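Local coordinates for protein soluble inorganic pyrophosphatase (PDB 5WRT) that probably hydrolyses inorganic pyrophosphate to phosphate with the help of magnesium ions, as expected of a soluble type I family inorganic pyrophosphatase, at residues 60-65 with 73-78; 11-16 with 80-85; 109-114 with 205-210; 155-160 with 218-223. All blocks are in the same frame, centred on the assembly; numbering follows the deposited sequence.

Contact 1. Residues 60-65 with 73-78; sequences KMEMQL and MQDLKK
Glu62 and Met73 are backbone partners on two antiparallel strands. Glu62 N donates to Met73 O at 2.9 Å, and Met73 N donates back to Glu62 O at 3.0 Å. Met61 and Gln74 form the adjoining non-hydrogen-bonded pair. Beyond it, Asp75 N donates to Lys60 O at 2.7 Å. Glu62 O has a second donor, Gln64 NE2, which arrives above the carbonyl plane and on the face opposite Met73 N. The Gln64 chain bends at chi2 (-58°), which turns its amide back to that oxygen.

Apolar packing occurs on both faces of the ladder. Gln64 CG lies 3.8 Å from Met73 CG, and the two chains cross at about a right angle. On the other face Met61 SD rests 3.6 Å from Gln74 CB.

Lys60 NZ and Asp75 OD2 make a weak salt bridge of 3.5 Å; Arg83 is the stronger partner of Asp75. The Glu62 and Asp75 side chains run side by side, their carboxylate planes 29° apart. A water lies between them, but doubtfully close to Asp75.

The arrangement is a beta hairpin of strands 57-63 and 72-74. It borders the metal site: the Glu62 side chain is about 5 Å from a bound magnesium ion.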
loop_
_atom_site.group_PDB
_atom_site.type_symbol
_atom_site.label_atom_id
_atom_site.label_comp_id
_atom_site.label_asym_id
_atom_site.label_seq_id
_atom_site.Cartn_x
_atom_site.Cartn_y
_atom_site.Cartn_z
ATOM N N LYS A 60 2.955 3.544 14.466
ATOM C CA LYS A 60 1.710 4.292 14.628
ATOM C C LYS A 60 1.900 5.328 15.731
ATOM O O LYS A 60 1.494 5.152 16.882
ATOM C CB LYS A 60 0.552 3.349 14.929
ATOM C CG LYS A 60 -0.811 4.021 14.963
ATOM C CD LYS A 60 -1.920 3.027 14.659
ATOM C CE LYS A 60 -3.291 3.617 14.945
ATOM N NZ LYS A 60 -4.313 2.570 15.216
ATOM N N MET A 61 2.535 6.438 15.361
ATOM C CA MET A 61 2.694 7.562 16.272
ATOM C C MET A 61 1.447 8.433 16.230
ATOM O O MET A 61 0.919 8.732 15.156
ATOM C CB MET A 61 3.926 8.385 15.897
ATOM C CG MET A 61 5.186 7.553 15.705
ATOM S SD MET A 61 5.740 6.731 17.210
ATOM C CE MET A 61 6.103 8.137 18.254
ATOM N N GLU A 62 0.987 8.859 17.404
ATOM C CA GLU A 62 -0.212 9.679 17.500
ATOM C C GLU A 62 -0.123 10.577 18.721
ATOM O O GLU A 62 0.533 10.242 19.710
ATOM C CB GLU A 62 -1.488 8.828 17.611
ATOM C CG GLU A 62 -1.853 8.022 16.380
ATOM C CD GLU A 62 -3.033 7.099 16.622
ATOM O OE1 GLU A 62 -3.363 6.838 17.802
ATOM O OE2 GLU A 62 -3.630 6.638 15.629
ATOM N N MET A 63 -0.789 11.725 18.636
ATOM C CA MET A 63 -0.971 12.571 19.807
ATOM C C MET A 63 -1.778 11.829 20.864
ATOM O O MET A 63 -2.830 11.254 20.568
ATOM C CB MET A 63 -1.679 13.868 19.414
ATOM C CG MET A 63 -0.848 14.790 18.538
ATOM S SD MET A 63 -1.637 16.387 18.239
ATOM C CE MET A 63 -2.940 15.928 17.098
ATOM N N GLN A 64 -1.286 11.842 22.102
ATOM C CA GLN A 64 -1.959 11.177 23.220
ATOM C C GLN A 64 -2.861 12.204 23.893
ATOM O O GLN A 64 -2.436 12.969 24.759
ATOM C CB GLN A 64 -0.941 10.585 24.187
ATOM C CG GLN A 64 0.008 9.575 23.552
ATOM C CD GLN A 64 -0.725 8.410 22.910
ATOM O OE1 GLN A 64 -1.572 7.773 23.537
ATOM N NE2 GLN A 64 -0.402 8.126 21.654
ATOM N N LEU A 65 -4.134 12.212 23.490
ATOM C CA LEU A 65 -5.049 13.271 23.902
ATOM C C LEU A 65 -5.383 13.230 25.390
ATOM O O LEU A 65 -5.808 14.251 25.941
ATOM C CB LEU A 65 -6.334 13.189 23.075
ATOM C CG LEU A 65 -6.145 13.220 21.554
ATOM C CD1 LEU A 65 -7.484 13.315 20.837
ATOM C CD2 LEU A 65 -5.227 14.362 21.133
ATOM N N MET A 73 3.261 9.905 20.939
ATOM C CA MET A 73 3.882 8.656 21.354
ATOM C C MET A 73 3.372 7.552 20.443
ATOM O O MET A 73 2.436 7.749 19.664
ATOM C CB MET A 73 3.563 8.323 22.820
ATOM C CG MET A 73 3.782 9.463 23.803
ATOM S SD MET A 73 3.544 8.975 25.524
ATOM C CE MET A 73 4.888 7.815 25.762
ATOM N N GLN A 74 3.992 6.382 20.542
ATOM C CA GLN A 74 3.579 5.253 19.723
ATOM C C GLN A 74 2.344 4.591 20.321
ATOM O O GLN A 74 2.257 4.381 21.535
ATOM C CB GLN A 74 4.713 4.236 19.588
ATOM C CG GLN A 74 4.424 3.136 18.580
ATOM C CD GLN A 74 5.675 2.404 18.144
ATOM O OE1 GLN A 74 6.782 2.740 18.563
ATOM N NE2 GLN A 74 5.506 1.399 17.291
ATOM N N ASP A 75 1.380 4.279 19.458
ATOM C CA ASP A 75 0.160 3.619 19.897
ATOM C C ASP A 75 0.470 2.233 20.453
ATOM O O ASP A 75 1.432 1.576 20.048
ATOM C CB ASP A 75 -0.829 3.518 18.735
ATOM C CG ASP A 75 -2.224 3.128 19.184
ATOM O OD1 ASP A 75 -2.625 3.521 20.300
ATOM O OD2 ASP A 75 -2.923 2.433 18.416
ATOM N N LEU A 76 -0.359 1.791 21.395
ATOM C CA LEU A 76 -0.215 0.489 22.031
ATOM C C LEU A 76 -1.375 -0.423 21.658
ATOM O O LEU A 76 -2.516 0.031 21.515
ATOM C CB LEU A 76 -0.133 0.623 23.555
ATOM C CG LEU A 76 0.959 1.535 24.116
ATOM C CD1 LEU A 76 0.907 1.564 25.637
ATOM C CD2 LEU A 76 2.329 1.086 23.632
ATOM N N LYS A 77 -1.070 -1.708 21.491
ATOM C CA LYS A 77 -2.072 -2.764 21.404
ATOM C C LYS A 77 -2.656 -3.053 22.786
ATOM O O LYS A 77 -2.148 -2.591 23.811
ATOM C CB LYS A 77 -1.450 -4.038 20.831
ATOM C CG LYS A 77 -1.150 -4.007 19.345
ATOM C CD LYS A 77 -0.347 -5.235 18.949
ATOM C CE LYS A 77 0.162 -5.132 17.525
ATOM N NZ LYS A 77 1.456 -5.850 17.356
ATOM N N LYS A 78 -3.744 -3.833 22.811
ATOM C CA LYS A 78 -4.304 -4.258 24.100
ATOM C C LYS A 78 -3.305 -5.130 24.844
ATOM O O LYS A 78 -3.250 -5.116 26.078
ATOM C CB LYS A 78 -5.616 -5.016 23.896
ATOM C CG LYS A 78 -6.475 -4.499 22.755
ATOM C CD LYS A 78 -7.425 -5.577 22.258
ATOM C CE LYS A 78 -6.672 -6.701 21.558
ATOM N NZ LYS A 78 -7.421 -7.220 20.374
HETATM O O HOH W 1 -2.646 6.069 20.341
#

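Contact 2. Residues 11-16 with 80-85; sequences GEKDFR and GSLREY
Gly11 meets Leu82 through its carbonyl group. Gly11 O lies 3.1 Å from Leu82 CD1, a close approach of a methyl to an oxygen. The positive phi of Gly11 (80°) suits a residue without a side chain. Glu12 follows with its backbone alone: Glu12 C is 3.9 Å from the same methyl, while its side chain starts away from Leu82.

Lys13 makes the second half of the contact with its aliphatic chain. Lys13 CG packs 3.7 Å from Leu82 CD2, so the two branches of the leucine serve different residues. The turn at chi3 (-149°) brings Lys13 CE 3.1 Å from Gly80 O. The neighbouring ammonium group may polarise the CE hydrogens and make this approach favourable. Lys13 sits in a type I beta turn from Glu12 to Phe15. The closing bond runs from Phe15 N to Glu12 O at 3.2 Å.

The contact lies at the surface, away from the metal site. It joins the loop between strands 3-7 and 16-20 to the run leading into strand 84-89. Beside it, Phe15 packs on Met61 of strand 57-63, and Leu82 touches Gln74 of strand 72-74.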
loop_
_atom_site.group_PDB
_atom_site.type_symbol
_atom_site.label_atom_id
_atom_site.label_comp_id
_atom_site.label_asym_id
_atom_site.label_seq_id
_atom_site.Cartn_x
_atom_site.Cartn_y
_atom_site.Cartn_z
ATOM N N GLY A 11 11.554 4.040 18.865
ATOM C CA GLY A 11 11.083 2.679 18.738
ATOM C C GLY A 11 10.785 1.971 20.039
ATOM O O GLY A 11 10.486 0.771 20.012
ATOM N N GLU A 12 10.882 2.652 21.176
ATOM C CA GLU A 12 10.674 2.030 22.473
ATOM C C GLU A 12 9.447 2.652 23.131
ATOM O O GLU A 12 8.934 3.684 22.689
ATOM C CB GLU A 12 11.910 2.193 23.366
ATOM C CG GLU A 12 13.230 1.906 22.660
ATOM C CD GLU A 12 13.482 0.428 22.437
ATOM O OE1 GLU A 12 12.874 -0.397 23.149
ATOM O OE2 GLU A 12 14.288 0.091 21.544
ATOM N N LYS A 13 8.983 2.025 24.215
ATOM C CA LYS A 13 7.730 2.451 24.830
ATOM C C LYS A 13 7.839 3.802 25.528
ATOM O O LYS A 13 6.809 4.432 25.791
ATOM C CB LYS A 13 7.242 1.397 25.825
ATOM C CG LYS A 13 6.504 0.234 25.185
ATOM C CD LYS A 13 5.795 -0.610 26.231
ATOM C CE LYS A 13 5.730 -2.068 25.809
ATOM N NZ LYS A 13 7.083 -2.650 25.602
ATOM N N ASP A 14 9.052 4.263 25.832
ATOM C CA ASP A 14 9.248 5.544 26.499
ATOM C C ASP A 14 9.418 6.712 25.534
ATOM O O ASP A 14 9.542 7.854 25.987
ATOM C CB ASP A 14 10.457 5.475 27.442
ATOM C CG ASP A 14 11.768 5.241 26.708
ATOM O OD1 ASP A 14 11.739 4.958 25.490
ATOM O OD2 ASP A 14 12.832 5.337 27.354
ATOM N N PHE A 15 9.432 6.462 24.228
ATOM C CA PHE A 15 9.670 7.539 23.280
ATOM C C PHE A 15 8.488 8.497 23.281
ATOM O O PHE A 15 7.327 8.078 23.282
ATOM C CB PHE A 15 9.902 6.988 21.874
ATOM C CG PHE A 15 10.264 8.040 20.863
ATOM C CD1 PHE A 15 11.538 8.584 20.842
ATOM C CD2 PHE A 15 9.334 8.494 19.943
ATOM C CE1 PHE A 15 11.881 9.554 19.919
ATOM C CE2 PHE A 15 9.670 9.467 19.016
ATOM C CZ PHE A 15 10.946 9.998 19.006
ATOM N N ARG A 16 8.789 9.793 23.275
ATOM C CA ARG A 16 7.752 10.805 23.405
ATOM C C ARG A 16 8.280 12.123 22.858
ATOM O O ARG A 16 9.430 12.489 23.112
ATOM C CB ARG A 16 7.328 10.944 24.875
ATOM C CG ARG A 16 6.706 12.274 25.265
ATOM C CD ARG A 16 6.731 12.459 26.782
ATOM N NE ARG A 16 6.039 11.381 27.488
ATOM C CZ ARG A 16 4.990 11.554 28.288
ATOM N NH1 ARG A 16 4.501 12.771 28.491
ATOM N NH2 ARG A 16 4.428 10.510 28.886
ATOM N N GLY A 80 -0.443 -4.373 25.024
ATOM C CA GLY A 80 0.530 -3.428 25.530
ATOM C C GLY A 80 1.803 -3.358 24.722
ATOM O O GLY A 80 2.713 -2.616 25.103
ATOM N N SER A 81 1.900 -4.117 23.631
ATOM C CA SER A 81 3.042 -4.031 22.737
ATOM C C SER A 81 2.876 -2.841 21.802
ATOM O O SER A 81 1.760 -2.385 21.534
ATOM C CB SER A 81 3.191 -5.320 21.931
ATOM O OG SER A 81 1.941 -5.736 21.410
ATOM N N LEU A 82 4.004 -2.327 21.320
ATOM C CA LEU A 82 3.979 -1.211 20.383
ATOM C C LEU A 82 3.271 -1.604 19.093
ATOM O O LEU A 82 3.536 -2.665 18.521
ATOM C CB LEU A 82 5.408 -0.761 20.085
ATOM C CG LEU A 82 6.150 -0.188 21.289
ATOM C CD1 LEU A 82 7.597 0.065 20.937
ATOM C CD2 LEU A 82 5.481 1.095 21.758
ATOM N N ARG A 83 2.359 -0.749 18.640
ATOM C CA ARG A 83 1.576 -1.011 17.440
ATOM C C ARG A 83 2.213 -0.324 16.239
ATOM O O ARG A 83 2.577 0.855 16.309
ATOM C CB ARG A 83 0.125 -0.554 17.612
ATOM C CG ARG A 83 -0.653 -0.481 16.303
ATOM C CD ARG A 83 -2.110 -0.094 16.513
ATOM N NE ARG A 83 -2.908 -1.239 16.945
ATOM C CZ ARG A 83 -3.634 -1.279 18.058
ATOM N NH1 ARG A 83 -3.675 -0.227 18.865
ATOM N NH2 ARG A 83 -4.322 -2.372 18.362
ATOM N N GLU A 84 2.342 -1.066 15.147
ATOM C CA GLU A 84 2.780 -0.540 13.865
ATOM C C GLU A 84 1.703 -0.817 12.827
ATOM O O GLU A 84 0.907 -1.750 12.972
ATOM C CB GLU A 84 4.096 -1.179 13.404
ATOM C CG GLU A 84 5.288 -0.933 14.305
ATOM C CD GLU A 84 6.575 -1.464 13.700
ATOM O OE1 GLU A 84 6.512 -2.077 12.610
ATOM O OE2 GLU A 84 7.648 -1.274 14.312
ATOM N N TYR A 85 1.670 0.005 11.783
ATOM C CA TYR A 85 0.882 -0.356 10.617
ATOM C C TYR A 85 1.534 -1.538 9.910
ATOM O O TYR A 85 2.750 -1.736 9.976
ATOM C CB TYR A 85 0.750 0.831 9.661
ATOM C CG TYR A 85 -0.170 1.918 10.170
ATOM C CD1 TYR A 85 -1.423 1.609 10.683
ATOM C CD2 TYR A 85 0.213 3.253 10.139
ATOM C CE1 TYR A 85 -2.269 2.594 11.151
ATOM C CE2 TYR A 85 -0.626 4.247 10.604
ATOM C CZ TYR A 85 -1.866 3.912 11.110
ATOM O OH TYR A 85 -2.709 4.896 11.577
#

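Contact 3. Residues 109-114 with 205-210; sequences REVFHA and FGHDEA
Glu110 and His207 join the two backbones. His207 N donates to Glu110 O at 2.8 Å, with an angle of 160° at the hydrogen; the donor is tilted 30° from the carbonyl plane. The chains come close here, with the CA atoms of Val111 and Gly206 4.3 Å apart. Gly206 has no side chain to hold them apart.

Each segment turns sharply. Val111 to Ala114 is a type I' beta turn, closed by a bond from Ala114 N to Val111 O of 3.0 Å. His207, Asp208 and Glu209 all have positive phi, so that segment winds in a left-handed turn. This turn interrupts strand 204-212, which belongs to the mixed sheet of the pyrophosphatase fold. The other segment is the loop leading into strand 115-125 of the same sheet.

Glu110 CB lies over one face of the His207 imidazole, 3.7 Å from its centroid, a CH-pi contact. Val111 CG1 approaches the same ring obliquely, 3.7 Å from His207 NE2. The Phe112 ring meets Phe205 O at its edge, with Phe112 CE2 3.8 Å from that oxygen. Phe112 also touches Ile148 of strand 136-149, and His207 rests on Ala146 of that strand.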
loop_
_atom_site.group_PDB
_atom_site.type_symbol
_atom_site.label_atom_id
_atom_site.label_comp_id
_atom_site.label_asym_id
_atom_site.label_seq_id
_atom_site.Cartn_x
_atom_site.Cartn_y
_atom_site.Cartn_z
ATOM N N ARG A 109 -25.756 11.010 2.521
ATOM C CA ARG A 109 -25.912 9.693 1.922
ATOM C C ARG A 109 -24.731 9.320 1.034
ATOM O O ARG A 109 -24.516 8.135 0.765
ATOM C CB ARG A 109 -27.199 9.699 1.090
ATOM C CG ARG A 109 -27.451 8.499 0.208
ATOM C CD ARG A 109 -27.848 7.268 0.982
ATOM N NE ARG A 109 -28.136 6.189 0.045
ATOM C CZ ARG A 109 -29.333 5.940 -0.478
ATOM N NH1 ARG A 109 -30.384 6.679 -0.147
ATOM N NH2 ARG A 109 -29.474 4.937 -1.330
ATOM N N GLU A 110 -23.927 10.302 0.630
ATOM C CA GLU A 110 -22.676 10.055 -0.078
ATOM C C GLU A 110 -21.611 9.399 0.791
ATOM O O GLU A 110 -20.675 8.804 0.249
ATOM C CB GLU A 110 -22.199 11.370 -0.679
ATOM C CG GLU A 110 -23.241 11.909 -1.648
ATOM C CD GLU A 110 -24.141 12.964 -1.028
ATOM O OE1 GLU A 110 -24.762 13.737 -1.790
ATOM O OE2 GLU A 110 -24.276 12.980 0.215
ATOM N N VAL A 111 -21.726 9.488 2.110
ATOM C CA VAL A 111 -20.775 8.857 3.012
ATOM C C VAL A 111 -21.427 7.713 3.787
ATOM O O VAL A 111 -20.966 7.355 4.867
ATOM C CB VAL A 111 -20.140 9.890 3.957
ATOM C CG1 VAL A 111 -19.385 10.940 3.160
ATOM C CG2 VAL A 111 -21.200 10.543 4.826
ATOM N N PHE A 112 -22.493 7.132 3.232
ATOM C CA PHE A 112 -23.224 6.022 3.850
ATOM C C PHE A 112 -23.737 6.387 5.238
ATOM O O PHE A 112 -23.861 5.521 6.108
ATOM C CB PHE A 112 -22.372 4.751 3.933
ATOM C CG PHE A 112 -21.623 4.429 2.674
ATOM C CD1 PHE A 112 -22.236 3.736 1.645
ATOM C CD2 PHE A 112 -20.293 4.785 2.537
ATOM C CE1 PHE A 112 -21.542 3.430 0.491
ATOM C CE2 PHE A 112 -19.593 4.478 1.387
ATOM C CZ PHE A 112 -20.219 3.800 0.362
ATOM N N HIS A 113 -24.039 7.669 5.454
ATOM C CA HIS A 113 -24.523 8.181 6.736
ATOM C C HIS A 113 -23.559 7.883 7.887
ATOM O O HIS A 113 -23.966 7.877 9.053
ATOM C CB HIS A 113 -25.918 7.625 7.053
ATOM C CG HIS A 113 -26.967 8.029 6.063
ATOM N ND1 HIS A 113 -27.286 9.346 5.810
ATOM C CD2 HIS A 113 -27.759 7.289 5.251
ATOM C CE1 HIS A 113 -28.233 9.400 4.891
ATOM N NE2 HIS A 113 -28.539 8.165 4.536
ATOM N N ALA A 114 -22.288 7.632 7.575
ATOM C CA ALA A 114 -21.284 7.325 8.587
ATOM C C ALA A 114 -21.068 8.504 9.531
ATOM O O ALA A 114 -21.322 9.663 9.190
ATOM C CB ALA A 114 -19.961 6.943 7.924
ATOM N N PHE A 205 -14.930 3.914 0.382
ATOM C CA PHE A 205 -14.817 5.357 0.235
ATOM C C PHE A 205 -16.161 5.931 -0.178
ATOM O O PHE A 205 -16.816 5.403 -1.081
ATOM C CB PHE A 205 -13.744 5.732 -0.793
ATOM C CG PHE A 205 -12.346 5.428 -0.343
ATOM C CD1 PHE A 205 -11.760 4.208 -0.637
ATOM C CD2 PHE A 205 -11.618 6.361 0.379
ATOM C CE1 PHE A 205 -10.472 3.924 -0.218
ATOM C CE2 PHE A 205 -10.331 6.082 0.802
ATOM C CZ PHE A 205 -9.757 4.861 0.502
ATOM N N GLY A 206 -16.571 7.003 0.491
ATOM C CA GLY A 206 -17.762 7.720 0.099
ATOM C C GLY A 206 -17.520 8.526 -1.164
ATOM O O GLY A 206 -16.419 8.578 -1.715
ATOM N N HIS A 207 -18.592 9.166 -1.634
ATOM C CA HIS A 207 -18.548 10.013 -2.828
ATOM C C HIS A 207 -17.994 9.257 -4.031
ATOM O O HIS A 207 -17.248 9.805 -4.847
ATOM C CB HIS A 207 -17.740 11.288 -2.571
ATOM C CG HIS A 207 -18.339 12.187 -1.533
ATOM N ND1 HIS A 207 -19.285 13.144 -1.831
ATOM C CD2 HIS A 207 -18.120 12.279 -0.199
ATOM C CE1 HIS A 207 -19.628 13.782 -0.727
ATOM N NE2 HIS A 207 -18.936 13.276 0.278
ATOM N N ASP A 208 -18.355 7.975 -4.138
ATOM C CA ASP A 208 -17.932 7.119 -5.249
ATOM C C ASP A 208 -16.409 7.067 -5.372
ATOM O O ASP A 208 -15.861 7.020 -6.475
ATOM C CB ASP A 208 -18.571 7.565 -6.568
ATOM C CG ASP A 208 -20.086 7.457 -6.546
ATOM O OD1 ASP A 208 -20.610 6.483 -5.960
ATOM O OD2 ASP A 208 -20.755 8.347 -7.116
ATOM N N GLU A 209 -15.722 7.093 -4.229
ATOM C CA GLU A 209 -14.266 6.997 -4.117
ATOM C C GLU A 209 -13.534 8.212 -4.669
ATOM O O GLU A 209 -12.300 8.191 -4.754
ATOM C CB GLU A 209 -13.717 5.740 -4.802
ATOM C CG GLU A 209 -14.427 4.454 -4.423
ATOM C CD GLU A 209 -13.597 3.229 -4.734
ATOM O OE1 GLU A 209 -12.615 3.352 -5.498
ATOM O OE2 GLU A 209 -13.925 2.144 -4.212
ATOM N N ALA A 210 -14.244 9.272 -5.042
ATOM C CA ALA A 210 -13.587 10.430 -5.628
ATOM C C ALA A 210 -12.765 11.183 -4.588
ATOM O O ALA A 210 -13.093 11.212 -3.399
ATOM C CB ALA A 210 -14.619 11.372 -6.247
#

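Contact 4. Residues 155-160 with 218-223; sequences WKVLAI and ERVVYR
Trp155 meets Val220 where strand 155-160 passes helix 218-223. The axes of the two segments come within 9.8 Å, at 120° between their directions.

Trp155 CB points toward the helix and starts the indole on its way. With chi1 at -72°, CG stands beside the backbone N and the ring is laid over Val220. Trp155 CG is 3.8 Å from Val220 CG1. The next atom, CD1, meets that methyl too. Trp155 NE1 has a different neighbour, Arg223 NH2, at 4.0 Å. The guanidinium presents its edge to NE1, and its plane is inclined to the indole. Trp155 CE2 then comes 3.7 Å from Val220 CG2. CZ2 and the far corner CH2 stay near that methyl, which sits over the middle of the six-membered ring. This is a CH-pi contact, 11° off the ring normal. The two methyls of Val220 thus divide the indole: CG1 takes the five-membered ring and CG2 the six-membered one.

Two residues along, Val157 CG2 packs 4.3 Å from Val220 CG1 and 4.4 Å from Val221 CG2. The intervening Lys156 reaches the metal ligands Asp122 and Asp154 instead. The Trp155 side chain is about 6 Å from a bound magnesium ion.

Apart from the arginine at the margin, the contact is apolar. Dispersion and the burial of methyls against an indole probably do much to hold helix 214-232 against the sheet.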
loop_
_atom_site.group_PDB
_atom_site.type_symbol
_atom_site.label_atom_id
_atom_site.label_comp_id
_atom_site.label_asym_id
_atom_site.label_seq_id
_atom_site.Cartn_x
_atom_site.Cartn_y
_atom_site.Cartn_z
ATOM N N TRP A 155 -12.014 10.893 7.156
ATOM C CA TRP A 155 -11.458 11.716 6.090
ATOM C C TRP A 155 -9.938 11.631 6.073
ATOM O O TRP A 155 -9.286 11.602 7.121
ATOM C CB TRP A 155 -11.872 13.178 6.265
ATOM C CG TRP A 155 -13.304 13.485 5.975
ATOM C CD1 TRP A 155 -14.298 13.673 6.886
ATOM C CD2 TRP A 155 -13.900 13.670 4.685
ATOM N NE1 TRP A 155 -15.479 13.956 6.247
ATOM C CE2 TRP A 155 -15.263 13.958 4.894
ATOM C CE3 TRP A 155 -13.416 13.615 3.374
ATOM C CZ2 TRP A 155 -16.148 14.191 3.843
ATOM C CZ3 TRP A 155 -14.297 13.848 2.330
ATOM C CH2 TRP A 155 -15.647 14.129 2.573
ATOM N N LYS A 156 -9.374 11.601 4.871
ATOM C CA LYS A 156 -7.940 11.776 4.664
ATOM C C LYS A 156 -7.772 13.008 3.780
ATOM O O LYS A 156 -7.912 12.927 2.556
ATOM C CB LYS A 156 -7.307 10.534 4.041
ATOM C CG LYS A 156 -7.571 9.252 4.815
ATOM C CD LYS A 156 -7.056 9.357 6.242
ATOM C CE LYS A 156 -7.326 8.079 7.024
ATOM N NZ LYS A 156 -7.266 8.291 8.498
ATOM N N VAL A 157 -7.499 14.148 4.403
ATOM C CA VAL A 157 -7.282 15.386 3.665
ATOM C C VAL A 157 -5.897 15.348 3.037
ATOM O O VAL A 157 -4.917 14.948 3.678
ATOM C CB VAL A 157 -7.442 16.604 4.595
ATOM C CG1 VAL A 157 -7.151 17.900 3.845
ATOM C CG2 VAL A 157 -8.836 16.635 5.202
ATOM N N LEU A 158 -5.807 15.765 1.778
ATOM C CA LEU A 158 -4.537 15.838 1.073
ATOM C C LEU A 158 -4.068 17.285 1.036
ATOM O O LEU A 158 -4.855 18.195 0.759
ATOM C CB LEU A 158 -4.657 15.285 -0.349
ATOM C CG LEU A 158 -5.519 14.033 -0.530
ATOM C CD1 LEU A 158 -5.726 13.734 -2.006
ATOM C CD2 LEU A 158 -4.906 12.836 0.182
ATOM N N ALA A 159 -2.782 17.493 1.309
ATOM C CA ALA A 159 -2.254 18.842 1.435
ATOM C C ALA A 159 -0.812 18.870 0.951
ATOM O O ALA A 159 -0.166 17.830 0.802
ATOM C CB ALA A 159 -2.348 19.344 2.879
ATOM N N ILE A 160 -0.313 20.079 0.703
ATOM C CA ILE A 160 1.061 20.282 0.262
ATOM C C ILE A 160 1.726 21.295 1.186
ATOM O O ILE A 160 1.143 22.336 1.507
ATOM C CB ILE A 160 1.143 20.737 -1.209
ATOM C CG1 ILE A 160 2.600 20.978 -1.610
ATOM C CG2 ILE A 160 0.294 21.978 -1.457
ATOM C CD1 ILE A 160 3.413 19.708 -1.737
ATOM N N GLU A 218 -11.504 22.075 2.166
ATOM C CA GLU A 218 -11.462 23.206 3.086
ATOM C C GLU A 218 -12.659 23.181 4.026
ATOM O O GLU A 218 -12.518 23.413 5.232
ATOM C CB GLU A 218 -11.435 24.521 2.305
ATOM C CG GLU A 218 -10.127 24.829 1.594
ATOM C CD GLU A 218 -10.256 26.016 0.652
ATOM O OE1 GLU A 218 -11.338 26.641 0.630
ATOM O OE2 GLU A 218 -9.284 26.317 -0.073
ATOM N N ARG A 219 -13.845 22.878 3.490
ATOM C CA ARG A 219 -15.048 22.824 4.315
ATOM C C ARG A 219 -15.004 21.664 5.302
ATOM O O ARG A 219 -15.558 21.768 6.401
ATOM C CB ARG A 219 -16.291 22.719 3.432
ATOM C CG ARG A 219 -16.673 24.014 2.727
ATOM C CD ARG A 219 -17.991 23.856 1.985
ATOM N NE ARG A 219 -17.828 23.225 0.677
ATOM C CZ ARG A 219 -17.484 23.875 -0.431
ATOM N NH1 ARG A 219 -17.269 25.184 -0.398
ATOM N NH2 ARG A 219 -17.360 23.217 -1.576
ATOM N N VAL A 220 -14.366 20.552 4.926
ATOM C CA VAL A 220 -14.185 19.450 5.865
ATOM C C VAL A 220 -13.383 19.913 7.075
ATOM O O VAL A 220 -13.734 19.610 8.223
ATOM C CB VAL A 220 -13.515 18.253 5.162
ATOM C CG1 VAL A 220 -12.966 17.267 6.184
ATOM C CG2 VAL A 220 -14.498 17.563 4.224
ATOM N N VAL A 221 -12.309 20.672 6.842
ATOM C CA VAL A 221 -11.489 21.161 7.946
ATOM C C VAL A 221 -12.261 22.170 8.790
ATOM O O VAL A 221 -12.205 22.132 10.025
ATOM C CB VAL A 221 -10.172 21.756 7.414
ATOM C CG1 VAL A 221 -9.253 22.125 8.571
ATOM C CG2 VAL A 221 -9.486 20.774 6.478
ATOM N N TYR A 222 -12.987 23.089 8.142
ATOM C CA TYR A 222 -13.777 24.072 8.882
ATOM C C TYR A 222 -14.762 23.390 9.823
ATOM O O TYR A 222 -14.849 23.737 11.007
ATOM C CB TYR A 222 -14.538 24.990 7.925
ATOM C CG TYR A 222 -13.694 25.855 7.020
ATOM C CD1 TYR A 222 -12.512 26.433 7.468
ATOM C CD2 TYR A 222 -14.107 26.129 5.723
ATOM C CE1 TYR A 222 -11.753 27.238 6.636
ATOM C CE2 TYR A 222 -13.361 26.928 4.889
ATOM C CZ TYR A 222 -12.187 27.480 5.346
ATOM O OH TYR A 222 -11.455 28.277 4.501
ATOM N N ARG A 223 -15.527 22.426 9.305
ATOM C CA ARG A 223 -16.541 21.766 10.121
ATOM C C ARG A 223 -15.920 21.067 11.324
ATOM O O ARG A 223 -16.442 21.162 12.441
ATOM C CB ARG A 223 -17.333 20.772 9.273
ATOM C CG ARG A 223 -18.530 20.175 9.994
ATOM C CD ARG A 223 -19.389 19.346 9.057
ATOM N NE ARG A 223 -18.617 18.308 8.380
ATOM C CZ ARG A 223 -18.469 18.229 7.061
ATOM N NH1 ARG A 223 -19.043 19.128 6.273
ATOM N NH2 ARG A 223 -17.747 17.250 6.531
#

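Contact 4 is buried, contacts 1 and 3 are partly buried, and contact 2 lies at the surface. Contacts 1 and 2 adjoin each other and reach the same small sheet; contact 1 is nested within the loop that contact 2 closes. Arg83 and Asp75 tie them by a salt bridge. Contacts 3 and 4 both reach the mixed sheet and alternate along the chain, and His207 of one packs on Trp155 of the other. The chemistry follows the place. Contact 1 rests on strand pairing and charges beside the metal site. Contact 3 has a single backbone bond and a CH-pi contact, contact 4 is mainly apolar, and contact 2 is light packing between loops.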